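Local coordinates for protein RNA-dependent RNA polymerase (Taggert virus, PDB 6DX3) that is a viral ovarian tumor (OTU) domain cysteine protease of a nairovirus polymerase that probably cleaves ubiquitin from conjugated proteins, at residues A[115-120]-A[141-146]; A[29-34]-A[145-150]; A[74-79]-A[104-109]; A[64-69]-A[88-93]. All blocks are in the same frame, centred on the assembly; numbering follows the deposited sequence.

Contact 1. Residues A[115-120]-A[141-146]; sequences TVYIWH and SINIMH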
loop_
_atom_site.group_PDB
_atom_site.type_symbol
_atom_site.label_atom_id
_atom_site.label_comp_id
_atom_site.label_asym_id
_atom_site.label_seq_id
_atom_site.Cartn_x
_atom_site.Cartn_y
_atom_site.Cartn_z
ATOM N N THR A 115 8.247 -4.338 -2.554
ATOM C CA THR A 115 7.636 -3.366 -3.446
ATOM C C THR A 115 6.120 -3.443 -3.330
ATOM O O THR A 115 5.547 -4.532 -3.236
ATOM C CB THR A 115 8.077 -3.613 -4.890
ATOM O OG1 THR A 115 9.503 -3.492 -4.982
ATOM C CG2 THR A 115 7.432 -2.611 -5.831
ATOM N N VAL A 116 5.476 -2.277 -3.313
ATOM C CA VAL A 116 4.025 -2.181 -3.200
ATOM C C VAL A 116 3.495 -1.318 -4.333
ATOM O O VAL A 116 3.958 -0.188 -4.529
ATOM C CB VAL A 116 3.587 -1.604 -1.840
ATOM C CG1 VAL A 116 2.068 -1.498 -1.782
ATOM C CG2 VAL A 116 4.108 -2.466 -0.697
ATOM N N TYR A 117 2.532 -1.851 -5.078
ATOM C CA TYR A 117 1.773 -1.093 -6.063
ATOM C C TYR A 117 0.456 -0.670 -5.429
ATOM O O TYR A 117 -0.222 -1.490 -4.801
ATOM C CB TYR A 117 1.493 -1.926 -7.317
ATOM C CG TYR A 117 2.691 -2.238 -8.191
ATOM C CD1 TYR A 117 2.673 -1.942 -9.546
ATOM C CD2 TYR A 117 3.824 -2.852 -7.670
ATOM C CE1 TYR A 117 3.753 -2.232 -10.356
ATOM C CE2 TYR A 117 4.909 -3.145 -8.471
ATOM C CZ TYR A 117 4.867 -2.833 -9.813
ATOM O OH TYR A 117 5.944 -3.122 -10.620
ATOM N N ILE A 118 0.095 0.599 -5.593
ATOM C CA ILE A 118 -1.180 1.125 -5.116
ATOM C C ILE A 118 -1.978 1.558 -6.337
ATOM O O ILE A 118 -1.656 2.571 -6.972
ATOM C CB ILE A 118 -1.007 2.290 -4.134
ATOM C CG1 ILE A 118 0.004 1.935 -3.041
ATOM C CG2 ILE A 118 -2.348 2.656 -3.513
ATOM C CD1 ILE A 118 0.212 3.055 -2.030
ATOM N N TRP A 119 -3.015 0.793 -6.666
ATOM C CA TRP A 119 -3.852 1.078 -7.823
ATOM C C TRP A 119 -5.046 1.920 -7.392
ATOM O O TRP A 119 -5.777 1.547 -6.470
ATOM C CB TRP A 119 -4.323 -0.221 -8.481
ATOM C CG TRP A 119 -3.198 -1.151 -8.840
ATOM C CD1 TRP A 119 -2.498 -1.961 -7.990
ATOM C CD2 TRP A 119 -2.647 -1.368 -10.145
ATOM N NE1 TRP A 119 -1.544 -2.665 -8.686
ATOM C CE2 TRP A 119 -1.617 -2.322 -10.010
ATOM C CE3 TRP A 119 -2.923 -0.847 -11.414
ATOM C CZ2 TRP A 119 -0.863 -2.766 -11.097
ATOM C CZ3 TRP A 119 -2.174 -1.290 -12.491
ATOM C CH2 TRP A 119 -1.156 -2.238 -12.326
ATOM N N HIS A 120 -5.239 3.055 -8.057
ATOM C CA HIS A 120 -6.297 3.985 -7.689
ATOM C C HIS A 120 -7.542 3.719 -8.527
ATOM O O HIS A 120 -7.508 3.844 -9.755
ATOM C CB HIS A 120 -5.850 5.432 -7.866
ATOM C CG HIS A 120 -6.972 6.417 -7.768
ATOM N ND1 HIS A 120 -7.610 6.928 -8.878
ATOM C CD2 HIS A 120 -7.584 6.971 -6.694
ATOM C CE1 HIS A 120 -8.560 7.761 -8.492
ATOM N NE2 HIS A 120 -8.566 7.804 -7.171
ATOM N N SER A 141 5.393 -8.307 -6.400
ATOM C CA SER A 141 5.196 -7.229 -5.446
ATOM C C SER A 141 3.816 -7.353 -4.812
ATOM O O SER A 141 2.986 -8.168 -5.221
ATOM C CB SER A 141 5.345 -5.859 -6.120
ATOM O OG SER A 141 6.577 -5.756 -6.810
ATOM N N ILE A 142 3.577 -6.522 -3.808
ATOM C CA ILE A 142 2.260 -6.402 -3.197
ATOM C C ILE A 142 1.443 -5.400 -3.999
ATOM O O ILE A 142 1.887 -4.272 -4.244
ATOM C CB ILE A 142 2.371 -5.969 -1.727
ATOM C CG1 ILE A 142 3.072 -7.057 -0.904
ATOM C CG2 ILE A 142 0.994 -5.647 -1.164
ATOM C CD1 ILE A 142 3.496 -6.597 0.470
ATOM N N ASN A 143 0.253 -5.812 -4.422
ATOM C CA ASN A 143 -0.673 -4.935 -5.126
ATOM C C ASN A 143 -1.896 -4.705 -4.253
ATOM O O ASN A 143 -2.492 -5.663 -3.748
ATOM C CB ASN A 143 -1.077 -5.532 -6.474
ATOM C CG ASN A 143 0.100 -5.691 -7.417
ATOM O OD1 ASN A 143 0.380 -4.811 -8.232
ATOM N ND2 ASN A 143 0.801 -6.816 -7.309
ATOM N N ILE A 144 -2.253 -3.434 -4.058
ATOM C CA ILE A 144 -3.448 -3.064 -3.314
ATOM C C ILE A 144 -4.243 -2.062 -4.139
ATOM O O ILE A 144 -3.721 -1.414 -5.049
ATOM C CB ILE A 144 -3.131 -2.485 -1.915
ATOM C CG1 ILE A 144 -2.358 -1.174 -2.029
ATOM C CG2 ILE A 144 -2.347 -3.482 -1.076
ATOM C CD1 ILE A 144 -2.052 -0.550 -0.692
ATOM N N MET A 145 -5.528 -1.946 -3.808
ATOM C CA MET A 145 -6.477 -1.136 -4.562
ATOM C C MET A 145 -6.995 -0.018 -3.670
ATOM O O MET A 145 -7.592 -0.283 -2.621
ATOM C CB MET A 145 -7.635 -1.994 -5.079
ATOM C CG MET A 145 -8.501 -1.333 -6.151
ATOM S SD MET A 145 -9.710 -2.488 -6.840
ATOM C CE MET A 145 -10.979 -1.377 -7.417
ATOM N N HIS A 146 -6.778 1.224 -4.090
ATOM C CA HIS A 146 -7.217 2.397 -3.342
ATOM C C HIS A 146 -8.611 2.799 -3.810
ATOM O O HIS A 146 -8.789 3.221 -4.957
ATOM C CB HIS A 146 -6.222 3.543 -3.536
ATOM C CG HIS A 146 -6.351 4.640 -2.528
ATOM N ND1 HIS A 146 -5.720 5.858 -2.673
ATOM C CD2 HIS A 146 -7.027 4.702 -1.357
ATOM C CE1 HIS A 146 -6.003 6.625 -1.635
ATOM N NE2 HIS A 146 -6.797 5.947 -0.823
#

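Contact 2. Residues A[29-34]-A[145-150]; sequences FEIVNQ and MHRRNH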
loop_
_atom_site.group_PDB
_atom_site.type_symbol
_atom_site.label_atom_id
_atom_site.label_comp_id
_atom_site.label_asym_id
_atom_site.label_seq_id
_atom_site.Cartn_x
_atom_site.Cartn_y
_atom_site.Cartn_z
ATOM N N PHE A 29 -6.286 -9.089 -11.765
ATOM C CA PHE A 29 -6.272 -9.456 -10.354
ATOM C C PHE A 29 -7.602 -10.063 -9.932
ATOM O O PHE A 29 -8.607 -9.998 -10.643
ATOM C CB PHE A 29 -5.987 -8.245 -9.453
ATOM C CG PHE A 29 -4.706 -7.539 -9.767
ATOM C CD1 PHE A 29 -4.716 -6.333 -10.449
ATOM C CD2 PHE A 29 -3.490 -8.068 -9.359
ATOM C CE1 PHE A 29 -3.540 -5.675 -10.735
ATOM C CE2 PHE A 29 -2.307 -7.414 -9.643
ATOM C CZ PHE A 29 -2.333 -6.217 -10.331
ATOM N N GLU A 30 -7.577 -10.664 -8.750
ATOM C CA GLU A 30 -8.767 -10.957 -7.967
ATOM C C GLU A 30 -8.801 -9.994 -6.789
ATOM O O GLU A 30 -7.806 -9.853 -6.070
ATOM C CB GLU A 30 -8.770 -12.401 -7.463
ATOM C CG GLU A 30 -9.493 -12.569 -6.136
ATOM C CD GLU A 30 -9.696 -14.015 -5.754
ATOM O OE1 GLU A 30 -9.621 -14.882 -6.650
ATOM O OE2 GLU A 30 -9.929 -14.280 -4.557
ATOM N N ILE A 31 -9.931 -9.318 -6.606
ATOM C CA ILE A 31 -10.095 -8.399 -5.486
ATOM C C ILE A 31 -10.327 -9.229 -4.229
ATOM O O ILE A 31 -11.365 -9.879 -4.086
ATOM C CB ILE A 31 -11.251 -7.419 -5.721
ATOM C CG1 ILE A 31 -11.014 -6.607 -6.998
ATOM C CG2 ILE A 31 -11.428 -6.505 -4.512
ATOM C CD1 ILE A 31 -12.241 -5.857 -7.483
ATOM N N VAL A 32 -9.355 -9.217 -3.317
ATOM C CA VAL A 32 -9.492 -9.888 -2.029
ATOM C C VAL A 32 -9.979 -8.837 -1.037
ATOM O O VAL A 32 -9.200 -8.012 -0.551
ATOM C CB VAL A 32 -8.183 -10.537 -1.577
ATOM C CG1 VAL A 32 -8.407 -11.338 -0.300
ATOM C CG2 VAL A 32 -7.629 -11.430 -2.678
ATOM N N ASN A 33 -11.275 -8.867 -0.741
ATOM C CA ASN A 33 -11.886 -7.806 0.048
ATOM C C ASN A 33 -11.393 -7.849 1.488
ATOM O O ASN A 33 -11.313 -8.914 2.107
ATOM C CB ASN A 33 -13.410 -7.921 0.009
ATOM C CG ASN A 33 -13.949 -8.016 -1.403
ATOM O OD1 ASN A 33 -14.256 -9.105 -1.891
ATOM N ND2 ASN A 33 -14.064 -6.874 -2.071
ATOM N N GLN A 34 -11.059 -6.679 2.013
ATOM C CA GLN A 34 -10.598 -6.493 3.375
ATOM C C GLN A 34 -11.690 -5.850 4.222
ATOM O O GLN A 34 -12.587 -5.187 3.690
ATOM C CB GLN A 34 -9.336 -5.619 3.391
ATOM C CG GLN A 34 -8.183 -6.216 2.606
ATOM C CD GLN A 34 -7.835 -7.614 3.075
ATOM O OE1 GLN A 34 -7.637 -7.850 4.268
ATOM N NE2 GLN A 34 -7.758 -8.550 2.138
ATOM N N MET A 145 -5.528 -1.946 -3.808
ATOM C CA MET A 145 -6.477 -1.136 -4.562
ATOM C C MET A 145 -6.995 -0.018 -3.670
ATOM O O MET A 145 -7.592 -0.283 -2.621
ATOM C CB MET A 145 -7.635 -1.994 -5.079
ATOM C CG MET A 145 -8.501 -1.333 -6.151
ATOM S SD MET A 145 -9.710 -2.488 -6.840
ATOM C CE MET A 145 -10.979 -1.377 -7.417
ATOM N N HIS A 146 -6.778 1.224 -4.090
ATOM C CA HIS A 146 -7.217 2.397 -3.342
ATOM C C HIS A 146 -8.611 2.799 -3.810
ATOM O O HIS A 146 -8.789 3.221 -4.957
ATOM C CB HIS A 146 -6.222 3.543 -3.536
ATOM C CG HIS A 146 -6.351 4.640 -2.528
ATOM N ND1 HIS A 146 -5.720 5.858 -2.673
ATOM C CD2 HIS A 146 -7.027 4.702 -1.357
ATOM C CE1 HIS A 146 -6.003 6.625 -1.635
ATOM N NE2 HIS A 146 -6.797 5.947 -0.823
ATOM N N ARG A 147 -9.596 2.680 -2.921
ATOM C CA ARG A 147 -11.005 2.891 -3.250
ATOM C C ARG A 147 -11.561 3.961 -2.317
ATOM O O ARG A 147 -12.032 3.645 -1.220
ATOM C CB ARG A 147 -11.783 1.583 -3.137
ATOM C CG ARG A 147 -10.980 0.368 -3.563
ATOM C CD ARG A 147 -11.809 -0.907 -3.506
ATOM N NE ARG A 147 -12.793 -0.983 -4.577
ATOM C CZ ARG A 147 -13.553 -2.048 -4.814
ATOM N NH1 ARG A 147 -13.439 -3.128 -4.051
ATOM N NH2 ARG A 147 -14.431 -2.040 -5.813
ATOM N N ARG A 148 -11.447 5.212 -2.718
ATOM C CA ARG A 148 -11.777 6.340 -1.891
ATOM C C ARG A 148 -10.878 6.179 -0.684
ATOM O O ARG A 148 -9.725 6.192 -0.800
ATOM C CB ARG A 148 -13.265 6.531 -1.575
ATOM C CG ARG A 148 -14.174 6.549 -2.797
ATOM C CD ARG A 148 -14.011 7.723 -3.753
ATOM N NE ARG A 148 -14.695 8.894 -3.261
ATOM C CZ ARG A 148 -15.927 9.241 -3.581
ATOM N NH1 ARG A 148 -16.647 8.533 -4.437
ATOM N NH2 ARG A 148 -16.427 10.308 -3.025
ATOM N N ASN A 149 -11.406 6.044 0.479
ATOM C CA ASN A 149 -10.561 5.856 1.649
ATOM C C ASN A 149 -10.297 4.389 1.972
ATOM O O ASN A 149 -9.430 4.112 2.804
ATOM C CB ASN A 149 -11.195 6.556 2.854
ATOM C CG ASN A 149 -11.260 8.065 2.684
ATOM O OD1 ASN A 149 -10.419 8.664 2.016
ATOM N ND2 ASN A 149 -12.271 8.684 3.280
ATOM N N HIS A 150 -10.994 3.457 1.328
ATOM C CA HIS A 150 -10.847 2.027 1.582
ATOM C C HIS A 150 -9.710 1.438 0.750
ATOM O O HIS A 150 -9.401 1.918 -0.344
ATOM C CB HIS A 150 -12.157 1.297 1.267
ATOM C CG HIS A 150 -12.109 -0.180 1.517
ATOM N ND1 HIS A 150 -12.295 -0.729 2.767
ATOM C CD2 HIS A 150 -11.910 -1.222 0.675
ATOM C CE1 HIS A 150 -12.210 -2.045 2.687
ATOM N NE2 HIS A 150 -11.977 -2.370 1.428
#

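Contact 3. Residues A[74-79]-A[104-109]; sequences DTTEET and EVNFFS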
loop_
_atom_site.group_PDB
_atom_site.type_symbol
_atom_site.label_atom_id
_atom_site.label_comp_id
_atom_site.label_asym_id
_atom_site.label_seq_id
_atom_site.Cartn_x
_atom_site.Cartn_y
_atom_site.Cartn_z
ATOM N N ASP A 74 13.558 11.287 8.497
ATOM C CA ASP A 74 14.415 12.376 8.042
ATOM C C ASP A 74 14.949 12.176 6.631
ATOM O O ASP A 74 15.607 13.081 6.109
ATOM C CB ASP A 74 15.592 12.555 9.003
ATOM C CG ASP A 74 15.147 12.842 10.419
ATOM O OD1 ASP A 74 14.167 13.596 10.592
ATOM O OD2 ASP A 74 15.777 12.309 11.356
ATOM N N THR A 75 14.706 11.023 6.011
ATOM C CA THR A 75 15.186 10.749 4.662
ATOM C C THR A 75 14.058 10.383 3.705
ATOM O O THR A 75 14.332 9.906 2.596
ATOM C CB THR A 75 16.224 9.622 4.678
ATOM O OG1 THR A 75 15.609 8.415 5.147
ATOM C CG2 THR A 75 17.402 9.976 5.584
ATOM N N THR A 76 12.802 10.576 4.103
ATOM C CA THR A 76 11.651 10.233 3.276
ATOM C C THR A 76 11.023 11.534 2.788
ATOM O O THR A 76 10.432 12.278 3.582
ATOM C CB THR A 76 10.649 9.380 4.054
ATOM O OG1 THR A 76 11.313 8.219 4.575
ATOM C CG2 THR A 76 9.504 8.934 3.151
ATOM N N GLU A 77 11.152 11.806 1.485
ATOM C CA GLU A 77 10.690 13.083 0.945
ATOM C C GLU A 77 9.179 13.238 1.058
ATOM O O GLU A 77 8.682 14.363 1.170
ATOM C CB GLU A 77 11.120 13.236 -0.517
ATOM C CG GLU A 77 12.621 13.171 -0.733
ATOM C CD GLU A 77 13.371 14.230 0.052
ATOM O OE1 GLU A 77 13.054 15.429 -0.098
ATOM O OE2 GLU A 77 14.274 13.862 0.833
ATOM N N GLU A 78 8.435 12.131 1.022
ATOM C CA GLU A 78 6.981 12.218 1.102
ATOM C C GLU A 78 6.512 12.866 2.400
ATOM O O GLU A 78 5.409 13.421 2.441
ATOM C CB GLU A 78 6.359 10.826 0.943
ATOM C CG GLU A 78 4.838 10.837 0.939
ATOM C CD GLU A 78 4.223 9.643 0.234
ATOM O OE1 GLU A 78 3.013 9.708 -0.059
ATOM O OE2 GLU A 78 4.935 8.648 -0.024
ATOM N N THR A 79 7.330 12.837 3.457
ATOM C CA THR A 79 6.927 13.482 4.701
ATOM C C THR A 79 6.825 14.997 4.567
ATOM O O THR A 79 6.121 15.628 5.361
ATOM C CB THR A 79 7.903 13.145 5.831
ATOM O OG1 THR A 79 9.136 13.844 5.624
ATOM C CG2 THR A 79 8.169 11.643 5.899
ATOM N N GLU A 104 2.209 5.686 4.785
ATOM C CA GLU A 104 2.430 4.494 5.596
ATOM C C GLU A 104 2.882 3.319 4.739
ATOM O O GLU A 104 3.678 2.489 5.197
ATOM C CB GLU A 104 1.158 4.137 6.367
ATOM C CG GLU A 104 0.794 5.121 7.479
ATOM C CD GLU A 104 0.324 6.466 6.948
ATOM O OE1 GLU A 104 1.139 7.411 6.915
ATOM O OE2 GLU A 104 -0.854 6.574 6.557
ATOM N N VAL A 105 2.386 3.227 3.503
ATOM C CA VAL A 105 2.933 2.252 2.564
ATOM C C VAL A 105 4.395 2.562 2.286
ATOM O O VAL A 105 5.240 1.659 2.228
ATOM C CB VAL A 105 2.110 2.233 1.263
ATOM C CG1 VAL A 105 2.751 1.288 0.263
ATOM C CG2 VAL A 105 0.671 1.849 1.533
ATOM N N ASN A 106 4.711 3.846 2.100
ATOM C CA ASN A 106 6.089 4.275 1.888
ATOM C C ASN A 106 7.005 3.735 2.979
ATOM O O ASN A 106 8.027 3.102 2.694
ATOM C CB ASN A 106 6.140 5.807 1.837
ATOM C CG ASN A 106 7.444 6.340 1.267
ATOM O OD1 ASN A 106 8.513 5.760 1.467
ATOM N ND2 ASN A 106 7.360 7.464 0.559
ATOM N N PHE A 107 6.633 3.953 4.243
ATOM C CA PHE A 107 7.487 3.527 5.349
ATOM C C PHE A 107 7.576 2.008 5.442
ATOM O O PHE A 107 8.656 1.461 5.689
ATOM C CB PHE A 107 6.974 4.121 6.661
ATOM C CG PHE A 107 7.371 5.554 6.864
ATOM C CD1 PHE A 107 8.665 5.970 6.597
ATOM C CD2 PHE A 107 6.447 6.487 7.308
ATOM C CE1 PHE A 107 9.036 7.291 6.777
ATOM C CE2 PHE A 107 6.811 7.812 7.490
ATOM C CZ PHE A 107 8.104 8.214 7.224
ATOM N N PHE A 108 6.456 1.305 5.251
ATOM C CA PHE A 108 6.489 -0.151 5.355
ATOM C C PHE A 108 7.342 -0.768 4.254
ATOM O O PHE A 108 8.084 -1.728 4.501
ATOM C CB PHE A 108 5.073 -0.723 5.311
ATOM C CG PHE A 108 5.029 -2.224 5.360
ATOM C CD1 PHE A 108 5.224 -2.898 6.554
ATOM C CD2 PHE A 108 4.794 -2.963 4.209
ATOM C CE1 PHE A 108 5.188 -4.280 6.601
ATOM C CE2 PHE A 108 4.756 -4.346 4.251
ATOM C CZ PHE A 108 4.951 -5.005 5.446
ATOM N N SER A 109 7.246 -0.233 3.035
ATOM C CA SER A 109 8.051 -0.743 1.930
ATOM C C SER A 109 9.539 -0.583 2.215
ATOM O O SER A 109 10.342 -1.456 1.865
ATOM C CB SER A 109 7.674 -0.024 0.635
ATOM O OG SER A 109 7.902 1.370 0.752
#

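Contact 4. Residues A[64-69]-A[88-93]; sequences QVREAA and GYLARI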
loop_
_atom_site.group_PDB
_atom_site.type_symbol
_atom_site.label_atom_id
_atom_site.label_comp_id
_atom_site.label_asym_id
_atom_site.label_seq_id
_atom_site.Cartn_x
_atom_site.Cartn_y
_atom_site.Cartn_z
ATOM N N GLN A 64 4.944 -2.156 12.696
ATOM C CA GLN A 64 6.131 -2.001 11.869
ATOM C C GLN A 64 6.193 -0.623 11.222
ATOM O O GLN A 64 7.287 -0.083 11.030
ATOM C CB GLN A 64 6.163 -3.090 10.796
ATOM C CG GLN A 64 6.483 -4.478 11.327
ATOM C CD GLN A 64 7.950 -4.640 11.667
ATOM O OE1 GLN A 64 8.823 -4.316 10.864
ATOM N NE2 GLN A 64 8.227 -5.134 12.865
ATOM N N VAL A 65 5.037 -0.045 10.880
ATOM C CA VAL A 65 5.017 1.283 10.272
ATOM C C VAL A 65 5.529 2.328 11.256
ATOM O O VAL A 65 6.285 3.233 10.879
ATOM C CB VAL A 65 3.597 1.618 9.772
ATOM C CG1 VAL A 65 3.483 3.094 9.414
ATOM C CG2 VAL A 65 3.232 0.749 8.577
ATOM N N ARG A 66 5.144 2.213 12.531
ATOM C CA ARG A 66 5.578 3.189 13.528
ATOM C C ARG A 66 7.094 3.188 13.692
ATOM O O ARG A 66 7.715 4.254 13.781
ATOM C CB ARG A 66 4.899 2.913 14.871
ATOM C CG ARG A 66 5.467 3.741 16.020
ATOM C CD ARG A 66 4.694 3.525 17.309
ATOM N NE ARG A 66 4.735 2.131 17.733
ATOM C CZ ARG A 66 3.908 1.592 18.623
ATOM N NH1 ARG A 66 2.965 2.331 19.191
ATOM N NH2 ARG A 66 4.022 0.311 18.940
ATOM N N GLU A 67 7.711 2.004 13.749
ATOM C CA GLU A 67 9.166 1.949 13.832
ATOM C C GLU A 67 9.812 2.343 12.509
ATOM O O GLU A 67 10.886 2.957 12.507
ATOM C CB GLU A 67 9.623 0.554 14.264
ATOM C CG GLU A 67 9.368 0.256 15.737
ATOM C CD GLU A 67 9.617 -1.193 16.102
ATOM O OE1 GLU A 67 10.746 -1.683 15.882
ATOM O OE2 GLU A 67 8.680 -1.845 16.612
ATOM N N ALA A 68 9.177 2.006 11.383
ATOM C CA ALA A 68 9.692 2.444 10.090
ATOM C C ALA A 68 9.681 3.963 9.980
ATOM O O ALA A 68 10.607 4.560 9.420
ATOM C CB ALA A 68 8.878 1.821 8.958
ATOM N N ALA A 69 8.633 4.605 10.507
ATOM C CA ALA A 69 8.578 6.063 10.509
ATOM C C ALA A 69 9.713 6.659 11.331
ATOM O O ALA A 69 10.363 7.619 10.903
ATOM C CB ALA A 69 7.227 6.536 11.047
ATOM N N GLY A 88 3.941 14.353 16.016
ATOM C CA GLY A 88 2.541 14.560 15.696
ATOM C C GLY A 88 2.011 13.563 14.687
ATOM O O GLY A 88 0.834 13.192 14.732
ATOM N N TYR A 89 2.866 13.115 13.766
ATOM C CA TYR A 89 2.455 12.110 12.792
ATOM C C TYR A 89 2.119 10.793 13.479
ATOM O O TYR A 89 1.074 10.188 13.209
ATOM C CB TYR A 89 3.556 11.920 11.750
ATOM C CG TYR A 89 3.421 10.683 10.890
ATOM C CD1 TYR A 89 2.574 10.666 9.789
ATOM C CD2 TYR A 89 4.160 9.538 11.167
ATOM C CE1 TYR A 89 2.457 9.542 8.996
ATOM C CE2 TYR A 89 4.051 8.406 10.380
ATOM C CZ TYR A 89 3.200 8.413 9.296
ATOM O OH TYR A 89 3.088 7.288 8.509
ATOM N N LEU A 90 2.992 10.340 14.384
ATOM C CA LEU A 90 2.748 9.085 15.088
ATOM C C LEU A 90 1.517 9.181 15.980
ATOM O O LEU A 90 0.761 8.212 16.113
ATOM C CB LEU A 90 3.978 8.695 15.913
ATOM C CG LEU A 90 5.257 8.353 15.142
ATOM C CD1 LEU A 90 6.416 8.105 16.101
ATOM C CD2 LEU A 90 5.044 7.150 14.229
ATOM N N ALA A 91 1.296 10.344 16.601
ATOM C CA ALA A 91 0.135 10.502 17.470
ATOM C C ALA A 91 -1.171 10.350 16.699
ATOM O O ALA A 91 -2.191 9.952 17.275
ATOM C CB ALA A 91 0.183 11.857 18.177
ATOM N N ARG A 92 -1.160 10.654 15.400
ATOM C CA ARG A 92 -2.353 10.504 14.577
ATOM C C ARG A 92 -2.517 9.082 14.049
ATOM O O ARG A 92 -3.570 8.470 14.240
ATOM C CB ARG A 92 -2.320 11.489 13.406
ATOM C CG ARG A 92 -3.404 11.228 12.374
ATOM C CD ARG A 92 -3.409 12.281 11.275
ATOM N NE ARG A 92 -2.162 12.291 10.515
ATOM C CZ ARG A 92 -1.901 11.468 9.506
ATOM N NH1 ARG A 92 -2.798 10.563 9.137
ATOM N NH2 ARG A 92 -0.743 11.549 8.864
ATOM N N ILE A 93 -1.490 8.548 13.383
ATOM C CA ILE A 93 -1.641 7.260 12.716
ATOM C C ILE A 93 -1.733 6.107 13.706
ATOM O O ILE A 93 -2.236 5.036 13.351
ATOM C CB ILE A 93 -0.493 7.023 11.718
ATOM C CG1 ILE A 93 0.842 6.877 12.451
ATOM C CG2 ILE A 93 -0.438 8.151 10.701
ATOM C CD1 ILE A 93 1.854 6.025 11.708
#

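Contact 1. Residues A[115-120]-A[141-146]
Trp119 and Asn143 meet on one face of a parallel strand pair, 116-121 beside 142-147, in the mixed sheet of the OTU fold. The backbones keep strict register and are stitched by five N-H...O bonds, from Ile142 N to Thr115 O at one end to His146 N to Trp119 O at the other. The Trp119 side chain runs outward from CB. Trp119 CB lies 3.7 Å from Ile144 O. With chi1 -54°, CG stands anti to the carbonyl carbon and the ring swings toward the partner strand, bringing Trp119 CD1 to 3.2 Å from Ile144 O. NE1 then donates to Asn143 OD1, and CZ2 ends near that oxygen while packing on Phe29. On the other face Ile118 CG1 lies alongside Ile144 CD1, 4.0 Å away, with Val105 of helix 102-112 packed on both. Asn143 ND2 turns to Met138 O, so both ends of this buried amide are used. Asn143 OD1 receives Trp119 NE1 at 2.9 Å on a lone pair, within 5° of the indole plane.

Contact 2. Residues A[29-34]-A[145-150]
His150 puts the edge of its imidazole against the backbone of Gln34, with CE1 3.3 Å from Gln34 O and that oxygen in the ring plane. Farther along, Ile31 CG2 crosses the end of Arg147, 4.0 Å from NH1, while Ile31 CD1 reaches Met145 SD at 4.3 Å. The same sulfur sits over one guanidinium face of Arg147, offset toward its rim. No hydrogen bond joins the two segments directly.

Asp152 forms the second shell: its OD1 accepts from both His150 NE2 and Gln34 N, and its OD2 forms a salt bridge with Arg147 NH1. Arg147 NE pairs with Glu121, so the guanidinium is gripped by two acids. A type II' turn from Arg147 to His150, closed by backbone bonds in both directions, sets the imidazole, whose CG is anti to the backbone N (chi1 -179°). His150 also touches Cys40; as in OTU cysteine proteases, Cys40, His150 and Asp152 probably form the catalytic triad.

In the sheet, strand 150-156 lies between edge strand 29-32 and strand 142-147, so these contacts reach past it. Helix 25-28 packs on Ile31 and Met145, and helix 40-49 meets Gln34 and brings Cys40 to His150.

Contact 3. Residues A[74-79]-A[104-109]
Thr76 and Phe107 face each other with their CA atoms 8.2 Å apart, where the turn after helix 57-72 runs beside the middle of helix 102-112. Residues 77-79 wind as the start of a 3-10 segment, and Thr76 O accepts from both Thr79 N and Thr79 OG1.

Two side chains of the turn meet the Phe107 ring obliquely. Thr76 OG1 lies 3.3 Å from Phe107 CE1, and Thr79 CG2 is 3.7 Å from Phe107 CZ. The Thr76 hydroxyl is engaged by Phe72 O and Gln110 NE2, while Thr76 CG2 packs 3.7 Å from Asn106 ND2.

The polar link is Asn106 ND2 to Glu78 OE2, 2.8 Å and nearly straight at 173°. The acceptor uses its anti lone pair and lies in the amide plane, though carboxylate and amide are turned 61° apart. An extended chain, CG anti to the backbone N (chi1 -177°), carries the buried carboxylate to the helix. There OE2 also bonds Tyr133 OH, OE1 takes Ser102 OG, and Asn106 OD1 accepts from Gln110.

Strand 126-133 packs on Asn106 through Tyr133, while helix 57-72 supports Phe107 through Ala68 and Ala69.

Contact 4. Residues A[64-69]-A[88-93]
Leu90 CD2 settles between Arg66 CG and Ala69 CB, at the join of an antiparallel helix pair in the helical part of the OTU fold. Helices 57-72 and 86-93 run almost exactly opposite, their local axes 173° apart in direction and 10.8 Å apart at closest, so the link is made by side chains alone and without a hydrogen bond between the segments.

Aliphatic contacts come first. Leu90 CD2 is 3.9 Å from both Arg66 CG and Ala69 CB, Arg66 meeting it with the apolar base of its chain at about a right angle. One turn back along helix 57-72, Val65 CG1 touches Ile93 CD1.

The aromatic contribution is Tyr89. Ala69 CB abuts the edge of its ring, 3.7 Å from Tyr89 CE2 and near the ring plane, and Ile93 CG1 of its own helix lies over one face, offset toward the rim. With CG anti to the backbone N (chi1 165°), the ring extends toward helix 57-72, and Trp73, in the loop after that helix, also meets it, the planes at about 45°.

The polar element points to a third helix: Tyr89 OH bonds Glu104 OE1 of helix 102-112, giving the buried hydroxyl a partner at the end of an otherwise apolar interface. On the aliphatic side, Val65 CG1 approaches Tyr89 OH to 4.3 Å.

Overall arrangement
Two groups of contacts emerge. Contacts 1 and 2, with centres about 9 Å apart, share strand 142-147, end on the same stretch and meet again where Phe29 packs on Trp119 and Asn143. Contacts 3 and 4, about 10 Å apart, belong to the helices: their segments alternate along the chain, both close before contact 1 opens, and Glu104 reaching Tyr89 ties them together. Val105 on helix 102-112 bridges the groups, packing against Val116, Ile118 and Ile144, although the centres of contacts 1 and 3 are about 15 Å apart. Contact 2 closes a long loop holding contacts 3 and 4, across the chain's centre from it. Helix 102-112 thus joins the helices to the sheet carrying the probable catalytic His150.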